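Local coordinates for protein signal transduction histidine kinase, LytS (Clostridium beijerinckii, PDB 5XSJ) that is the N-terminal, probably sensory part of a membrane histidine kinase that probably autophosphorylates a histidine with ATP in two-component signalling, at residues 47-50 against 51-55; 32-35 against 36-40; 102-105 against 106-110. All blocks are in the same frame, centred on the assembly; numbering follows the deposited sequence.

Interaction 1: residues 47-50 against 51-55; sequences KKES and YNNEV
Tyr51 packs against the turn before it through the backbone oxygens of Lys47 and Lys48, in a regular alpha-helical turn of helix 45-67 in this four-helix bundle. The tight part is the backbone and the bundle-facing side. Tyr51 N bonds to Lys47 O at 2.9 Å, and the next three i to i+4 bonds follow, ending with Glu54 N on Ser50 O. The Tyr51 ring meets Lys48 O with its edge, with CD2 3.4 Å away in the ring plane. Lys48 CG is farther off, 4.4 Å from Tyr51 CD2. Both polar ends look to helix 73-99: Lys48 NZ forms a salt bridge with Glu99, and Tyr51 OH a hydrogen bond with Ser91. Tyr51 is buried, and Ile95 and Tyr87 also pack on it.

The outer side is looser. Glu49 and Asn53 are exposed and run side by side in the same direction. Their carboxylate and amide planes stand 84° apart, and no side-chain hydrogen bond joins them. The approach is Glu49 CG to Asn53 ND2, at 4.1 Å. At the border toward helix 15-42, Glu54 is bent at chi2 (-72°), and its OE1 bonds to His28. With CG anti to the carbonyl carbon (chi1 -65°), Glu54 CG comes to 3.2 Å from Ser50 O.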
loop_
_atom_site.group_PDB
_atom_site.type_symbol
_atom_site.label_atom_id
_atom_site.label_comp_id
_atom_site.label_asym_id
_atom_site.label_seq_id
_atom_site.Cartn_x
_atom_site.Cartn_y
_atom_site.Cartn_z
ATOM N N LYS B 47 18.644 -21.087 -5.658
ATOM C CA LYS B 47 17.989 -19.860 -5.228
ATOM C C LYS B 47 17.680 -19.944 -3.732
ATOM O O LYS B 47 17.885 -18.993 -2.998
ATOM C CB LYS B 47 16.719 -19.608 -6.050
ATOM C CG LYS B 47 16.905 -18.589 -7.190
ATOM C CD LYS B 47 18.095 -18.908 -8.067
ATOM C CE LYS B 47 18.240 -17.964 -9.262
ATOM N NZ LYS B 47 19.066 -16.771 -8.983
ATOM N N LYS B 48 17.211 -21.108 -3.292
ATOM C CA LYS B 48 16.942 -21.379 -1.880
ATOM C C LYS B 48 18.218 -21.385 -1.039
ATOM O O LYS B 48 18.245 -20.866 0.086
ATOM C CB LYS B 48 16.223 -22.716 -1.730
ATOM C CG LYS B 48 15.935 -23.103 -0.299
ATOM C CD LYS B 48 15.259 -24.457 -0.232
ATOM C CE LYS B 48 15.029 -24.881 1.197
ATOM N NZ LYS B 48 14.622 -26.316 1.249
ATOM N N GLU B 49 19.274 -21.979 -1.588
ATOM C CA GLU B 49 20.591 -21.951 -0.964
ATOM C C GLU B 49 21.070 -20.524 -0.728
ATOM O O GLU B 49 21.573 -20.192 0.352
ATOM C CB GLU B 49 21.602 -22.709 -1.833
ATOM C CG GLU B 49 22.974 -22.854 -1.202
ATOM C CD GLU B 49 24.007 -23.428 -2.168
ATOM O OE1 GLU B 49 25.199 -23.491 -1.801
ATOM O OE2 GLU B 49 23.633 -23.798 -3.302
ATOM N N SER B 50 20.928 -19.673 -1.739
ATOM C CA SER B 50 21.312 -18.275 -1.596
ATOM C C SER B 50 20.382 -17.527 -0.642
ATOM O O SER B 50 20.826 -16.664 0.112
ATOM C CB SER B 50 21.322 -17.569 -2.951
ATOM O OG SER B 50 22.347 -18.082 -3.775
ATOM N N TYR B 51 19.092 -17.841 -0.685
ATOM C CA TYR B 51 18.140 -17.242 0.264
ATOM C C TYR B 51 18.623 -17.476 1.685
ATOM O O TYR B 51 18.645 -16.579 2.520
ATOM C CB TYR B 51 16.744 -17.845 0.075
ATOM C CG TYR B 51 16.001 -18.059 1.377
ATOM C CD1 TYR B 51 15.352 -17.004 1.994
ATOM C CD2 TYR B 51 15.939 -19.311 1.992
ATOM C CE1 TYR B 51 14.693 -17.164 3.186
ATOM C CE2 TYR B 51 15.248 -19.491 3.222
ATOM C CZ TYR B 51 14.629 -18.388 3.794
ATOM O OH TYR B 51 13.928 -18.423 4.974
ATOM N N ASN B 52 19.025 -18.714 1.932
ATOM C CA ASN B 52 19.381 -19.155 3.264
ATOM C C ASN B 52 20.712 -18.571 3.719
ATOM O O ASN B 52 20.820 -18.055 4.834
ATOM C CB ASN B 52 19.406 -20.681 3.313
ATOM C CG ASN B 52 19.708 -21.205 4.694
ATOM O OD1 ASN B 52 20.635 -22.007 4.886
ATOM N ND2 ASN B 52 18.944 -20.728 5.679
ATOM N N ASN B 53 21.715 -18.623 2.843
ATOM C CA ASN B 53 23.023 -18.033 3.128
ATOM C C ASN B 53 22.940 -16.546 3.447
ATOM O O ASN B 53 23.570 -16.060 4.391
ATOM C CB ASN B 53 23.974 -18.241 1.942
ATOM C CG ASN B 53 24.422 -19.705 1.785
ATOM O OD1 ASN B 53 24.060 -20.575 2.576
ATOM N ND2 ASN B 53 25.195 -19.972 0.743
ATOM N N GLU B 54 22.176 -15.808 2.652
ATOM C CA GLU B 54 22.070 -14.378 2.883
ATOM C C GLU B 54 21.376 -14.051 4.212
ATOM O O GLU B 54 21.817 -13.128 4.893
ATOM C CB GLU B 54 21.360 -13.704 1.708
ATOM C CG GLU B 54 22.157 -13.784 0.403
ATOM C CD GLU B 54 23.385 -12.879 0.403
ATOM O OE1 GLU B 54 23.358 -11.789 1.015
ATOM O OE2 GLU B 54 24.394 -13.249 -0.212
ATOM N N VAL B 55 20.337 -14.786 4.631
ATOM C CA VAL B 55 19.785 -14.450 5.961
ATOM C C VAL B 55 20.686 -14.851 7.103
ATOM O O VAL B 55 20.644 -14.225 8.153
ATOM C CB VAL B 55 18.394 -15.062 6.307
ATOM C CG1 VAL B 55 17.326 -14.222 5.772
ATOM C CG2 VAL B 55 18.220 -16.487 5.880
#

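Interaction 2: residues 32-35 against 36-40; sequences SLDN and FNQYI
Asp34 and Gln38, one helical turn apart, cross at a slant, with carboxylate and amide planes 43° apart. Gln38 NE2 reaches back to Asp34 OD1 at 3.0 Å in a weak, bent hydrogen bond (146°). The same nitrogen makes a second weak bond to Asp34 O, 3.3 Å away. That carbonyl also takes the backbone N-H of Gln38, so it accepts two donors from one residue. Asp34 CG lies trans to its own backbone N (chi1 -177°), which swings the carboxylate forward along the helix to Gln38.

Leu33 and Asn37 make the neighbouring i to i+4 pair. The amide of Asn37 lies across the leucine branch, with ND2 3.8 Å from Leu33 CG. A water links ND2 to Asp34 OD1, donating to the carboxylate and accepting from the amide. Asn37 OD1 is held by Lys115. The Phe36 ring meets Leu33 loosely, CD2 to CD1 at 4.2 Å. Over one face of the ring lies Ile40 CG1, 3.8 Å above the plane and offset toward the rim.

This turn of helix 15-42 serves three neighbours in the four-helix bundle. Phe36 is buried between helix 73-99, at Thr94 and Ile95, and helix 104-133, at Ala114. Leu33 packs on Ala118 of the latter helix, while Asn35 faces Ser50 of helix 45-67.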
loop_
_atom_site.group_PDB
_atom_site.type_symbol
_atom_site.label_atom_id
_atom_site.label_comp_id
_atom_site.label_asym_id
_atom_site.label_seq_id
_atom_site.Cartn_x
_atom_site.Cartn_y
_atom_site.Cartn_z
ATOM N N SER B 32 18.491 -11.871 0.075
ATOM C CA SER B 32 17.772 -13.037 0.597
ATOM C C SER B 32 16.335 -13.089 0.062
ATOM O O SER B 32 15.866 -14.149 -0.378
ATOM C CB SER B 32 17.766 -13.023 2.128
ATOM O OG SER B 32 16.997 -14.090 2.634
ATOM N N LEU B 33 15.649 -11.943 0.092
ATOM C CA LEU B 33 14.272 -11.816 -0.394
ATOM C C LEU B 33 14.178 -12.151 -1.875
ATOM O O LEU B 33 13.308 -12.909 -2.302
ATOM C CB LEU B 33 13.737 -10.389 -0.146
ATOM C CG LEU B 33 12.305 -10.131 -0.647
ATOM C CD1 LEU B 33 11.271 -11.003 0.088
ATOM C CD2 LEU B 33 11.926 -8.666 -0.562
ATOM N N ASP B 34 15.092 -11.584 -2.652
ATOM C CA ASP B 34 15.104 -11.762 -4.092
ATOM C C ASP B 34 15.256 -13.237 -4.474
ATOM O O ASP B 34 14.523 -13.753 -5.329
ATOM C CB ASP B 34 16.230 -10.919 -4.689
ATOM C CG ASP B 34 16.271 -10.986 -6.197
ATOM O OD1 ASP B 34 15.230 -11.300 -6.819
ATOM O OD2 ASP B 34 17.348 -10.722 -6.764
ATOM N N ASN B 35 16.188 -13.925 -3.816
ATOM C CA ASN B 35 16.401 -15.333 -4.087
ATOM C C ASN B 35 15.217 -16.160 -3.619
ATOM O O ASN B 35 14.770 -17.054 -4.332
ATOM C CB ASN B 35 17.703 -15.806 -3.433
ATOM C CG ASN B 35 18.918 -15.395 -4.235
ATOM O OD1 ASN B 35 19.232 -16.022 -5.235
ATOM N ND2 ASN B 35 19.582 -14.310 -3.828
ATOM N N PHE B 36 14.699 -15.832 -2.435
ATOM C CA PHE B 36 13.466 -16.438 -1.919
ATOM C C PHE B 36 12.321 -16.355 -2.932
ATOM O O PHE B 36 11.699 -17.361 -3.254
ATOM C CB PHE B 36 13.058 -15.757 -0.604
ATOM C CG PHE B 36 11.667 -16.090 -0.143
ATOM C CD1 PHE B 36 11.379 -17.326 0.415
ATOM C CD2 PHE B 36 10.648 -15.151 -0.240
ATOM C CE1 PHE B 36 10.099 -17.632 0.857
ATOM C CE2 PHE B 36 9.365 -15.448 0.202
ATOM C CZ PHE B 36 9.087 -16.690 0.750
ATOM N N ASN B 37 12.051 -15.142 -3.420
ATOM C CA ASN B 37 11.035 -14.910 -4.443
ATOM C C ASN B 37 11.222 -15.806 -5.665
ATOM O O ASN B 37 10.294 -16.493 -6.098
ATOM C CB ASN B 37 11.049 -13.445 -4.880
ATOM C CG ASN B 37 10.425 -12.506 -3.844
ATOM O OD1 ASN B 37 9.656 -12.927 -2.979
ATOM N ND2 ASN B 37 10.749 -11.226 -3.945
ATOM N N GLN B 38 12.425 -15.802 -6.223
ATOM C CA GLN B 38 12.716 -16.640 -7.388
ATOM C C GLN B 38 12.526 -18.110 -7.087
ATOM O O GLN B 38 12.054 -18.860 -7.939
ATOM C CB GLN B 38 14.141 -16.398 -7.888
ATOM C CG GLN B 38 14.358 -14.984 -8.449
ATOM C CD GLN B 38 15.816 -14.733 -8.770
ATOM O OE1 GLN B 38 16.412 -15.425 -9.601
ATOM N NE2 GLN B 38 16.416 -13.777 -8.075
ATOM N N TYR B 39 12.882 -18.532 -5.877
ATOM C CA TYR B 39 12.731 -19.938 -5.528
ATOM C C TYR B 39 11.268 -20.359 -5.520
ATOM O O TYR B 39 10.916 -21.387 -6.098
ATOM C CB TYR B 39 13.350 -20.246 -4.170
ATOM C CG TYR B 39 13.177 -21.698 -3.774
ATOM C CD1 TYR B 39 13.788 -22.718 -4.512
ATOM C CD2 TYR B 39 12.404 -22.055 -2.682
ATOM C CE1 TYR B 39 13.630 -24.061 -4.165
ATOM C CE2 TYR B 39 12.241 -23.395 -2.317
ATOM C CZ TYR B 39 12.860 -24.390 -3.067
ATOM O OH TYR B 39 12.714 -25.709 -2.707
ATOM N N ILE B 40 10.418 -19.566 -4.870
ATOM C CA ILE B 40 8.991 -19.872 -4.816
ATOM C C ILE B 40 8.364 -19.875 -6.214
ATOM O O ILE B 40 7.443 -20.650 -6.482
ATOM C CB ILE B 40 8.223 -18.857 -3.913
ATOM C CG1 ILE B 40 8.727 -18.933 -2.470
ATOM C CG2 ILE B 40 6.707 -19.097 -3.968
ATOM C CD1 ILE B 40 8.827 -20.370 -1.930
HETATM O O HOH W 1 12.634 -10.058 -6.066
#

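Interaction 3: residues 102-105 against 106-110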
loop_
_atom_site.group_PDB
_atom_site.type_symbol
_atom_site.label_atom_id
_atom_site.label_comp_id
_atom_site.label_asym_id
_atom_site.label_seq_id
_atom_site.Cartn_x
_atom_site.Cartn_y
_atom_site.Cartn_z
ATOM N N GLU B 102 1.533 -27.437 -1.886
ATOM C CA GLU B 102 0.218 -27.012 -1.447
ATOM C C GLU B 102 -0.323 -25.885 -2.312
ATOM O O GLU B 102 0.429 -25.205 -3.012
ATOM C CB GLU B 102 0.268 -26.584 0.017
ATOM C CG GLU B 102 0.732 -27.713 0.927
ATOM C CD GLU B 102 0.611 -27.375 2.395
ATOM O OE1 GLU B 102 0.401 -26.186 2.730
ATOM O OE2 GLU B 102 0.720 -28.310 3.216
ATOM N N GLY B 103 -1.638 -25.705 -2.266
ATOM C CA GLY B 103 -2.293 -24.645 -3.010
ATOM C C GLY B 103 -1.770 -23.294 -2.575
ATOM O O GLY B 103 -1.507 -23.085 -1.383
ATOM N N TYR B 104 -1.606 -22.393 -3.546
ATOM C CA TYR B 104 -1.179 -21.002 -3.311
ATOM C C TYR B 104 -1.942 -20.361 -2.169
ATOM O O TYR B 104 -1.372 -19.616 -1.375
ATOM C CB TYR B 104 -1.353 -20.181 -4.592
ATOM C CG TYR B 104 -0.926 -18.718 -4.534
ATOM C CD1 TYR B 104 0.239 -18.322 -3.872
ATOM C CD2 TYR B 104 -1.672 -17.737 -5.183
ATOM C CE1 TYR B 104 0.635 -16.980 -3.839
ATOM C CE2 TYR B 104 -1.285 -16.394 -5.161
ATOM C CZ TYR B 104 -0.134 -16.026 -4.491
ATOM O OH TYR B 104 0.238 -14.709 -4.483
ATOM N N VAL B 105 -3.229 -20.672 -2.086
ATOM C CA VAL B 105 -4.095 -20.161 -1.030
ATOM C C VAL B 105 -3.528 -20.453 0.363
ATOM O O VAL B 105 -3.763 -19.695 1.311
ATOM C CB VAL B 105 -5.535 -20.757 -1.152
ATOM C CG1 VAL B 105 -5.538 -22.273 -0.885
ATOM C CG2 VAL B 105 -6.500 -20.037 -0.229
ATOM N N PHE B 106 -2.747 -21.521 0.485
ATOM C CA PHE B 106 -2.186 -21.887 1.782
ATOM C C PHE B 106 -0.916 -21.123 2.161
ATOM O O PHE B 106 -0.592 -21.050 3.343
ATOM C CB PHE B 106 -1.928 -23.397 1.840
ATOM C CG PHE B 106 -3.191 -24.204 1.803
ATOM C CD1 PHE B 106 -4.097 -24.137 2.859
ATOM C CD2 PHE B 106 -3.503 -24.994 0.704
ATOM C CE1 PHE B 106 -5.285 -24.855 2.825
ATOM C CE2 PHE B 106 -4.691 -25.725 0.666
ATOM C CZ PHE B 106 -5.581 -25.656 1.727
ATOM N N TYR B 107 -0.197 -20.551 1.193
ATOM C CA TYR B 107 0.981 -19.761 1.561
ATOM C C TYR B 107 0.963 -18.318 1.066
ATOM O O TYR B 107 1.968 -17.617 1.181
ATOM C CB TYR B 107 2.264 -20.449 1.087
ATOM C CG TYR B 107 2.363 -20.763 -0.388
ATOM C CD1 TYR B 107 2.952 -19.865 -1.276
ATOM C CD2 TYR B 107 1.922 -21.983 -0.887
ATOM C CE1 TYR B 107 3.069 -20.161 -2.622
ATOM C CE2 TYR B 107 2.033 -22.293 -2.236
ATOM C CZ TYR B 107 2.604 -21.380 -3.099
ATOM O OH TYR B 107 2.714 -21.680 -4.437
ATOM N N TYR B 108 -0.180 -17.876 0.548
ATOM C CA TYR B 108 -0.324 -16.513 0.055
ATOM C C TYR B 108 0.043 -15.486 1.125
ATOM O O TYR B 108 0.862 -14.605 0.887
ATOM C CB TYR B 108 -1.750 -16.271 -0.441
ATOM C CG TYR B 108 -2.034 -14.825 -0.758
ATOM C CD1 TYR B 108 -1.637 -14.266 -1.966
ATOM C CD2 TYR B 108 -2.695 -14.007 0.160
ATOM C CE1 TYR B 108 -1.887 -12.925 -2.257
ATOM C CE2 TYR B 108 -2.951 -12.675 -0.119
ATOM C CZ TYR B 108 -2.545 -12.136 -1.327
ATOM O OH TYR B 108 -2.802 -10.803 -1.593
ATOM N N ASP B 109 -0.551 -15.623 2.304
ATOM C CA ASP B 109 -0.292 -14.710 3.419
ATOM C C ASP B 109 1.176 -14.687 3.844
ATOM O O ASP B 109 1.766 -13.622 3.980
ATOM C CB ASP B 109 -1.159 -15.090 4.623
ATOM C CG ASP B 109 -2.612 -14.686 4.442
ATOM O OD1 ASP B 109 -2.912 -14.025 3.420
ATOM O OD2 ASP B 109 -3.447 -15.018 5.321
ATOM N N ASP B 110 1.751 -15.867 4.069
ATOM C CA ASP B 110 3.161 -15.977 4.440
ATOM C C ASP B 110 4.061 -15.395 3.373
ATOM O O ASP B 110 5.062 -14.772 3.676
ATOM C CB ASP B 110 3.550 -17.436 4.680
ATOM C CG ASP B 110 2.986 -17.989 5.967
ATOM O OD1 ASP B 110 2.890 -17.223 6.942
ATOM O OD2 ASP B 110 2.660 -19.197 6.007
HETATM O O HOH W 2 0.759 -23.381 -5.466
HETATM O O HOH W 3 -2.320 -17.966 3.141
#
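The backbone of Gly103 and Tyr104 turns from loop into helix 104-133 here, and its first bonds are irregular: Phe106 N reaches Gly103 O at 2.7 Å, while Tyr104 O takes Tyr107 N and, weakly, Tyr108 N. A water extends the winding, donating to Val105 O and accepting from Asp109 N, where the direct bond to the turn before is missing.

Three tyrosines pack on this turn. Tyr104 directs its ring edge to the face of Tyr107 in an offset edge-to-face pair, with planes at 67° and CD1 3.6 Å from Tyr107 CE1. Tyr104 CA also lies over that face, 4.0 Å from the Tyr107 ring centroid, as a CH-pi contact. Tyr107 has CG between its backbone N and carbonyl carbon (chi1 56°), which folds the ring back under Tyr104. Its OH donates to a water that donates in turn to Glu102 O. Tyr108, one turn on from Tyr104, puts its ring edge to the face of Tyr104, with planes at 85° and CD1 3.4 Å from Tyr104 CZ. Outside this cluster, Val105 CG1 sits over one face of Phe106, 3.9 Å from the ring centroid.

A neighbouring subunit also contacts this end: one of its acidic side chains accepts a hydrogen bond from Tyr104 N. Tyr104, Tyr107 and Tyr108 thus form an aromatic cluster at the start of the last helix of the four-helix bundle.

Overall arrangement
The three contacts are local turns on three of the four helices of one bundle. Interactions 1 and 2 sit on consecutive helices, 45-67 and 15-42, with centres 8 Å apart. They touch directly: Ser32 OG lies 3.0 Å from Tyr51 O, a probable hydrogen bond. Gln38 OE1 and Lys47 NZ join the same two turns weakly. Interaction 3, on helix 104-133, meets interaction 2 through Ile40 CG2 and Tyr107 CE1, 4.0 Å apart; their centres are about 16 Å apart. Interactions 1 and 3 do not touch, with nearest atoms about 10 Å apart. Residues 32-40 therefore bridge the other two. Glu99 serves both interactions 1 and 2, through a salt bridge to Lys48 and a hydrogen bond with Tyr39.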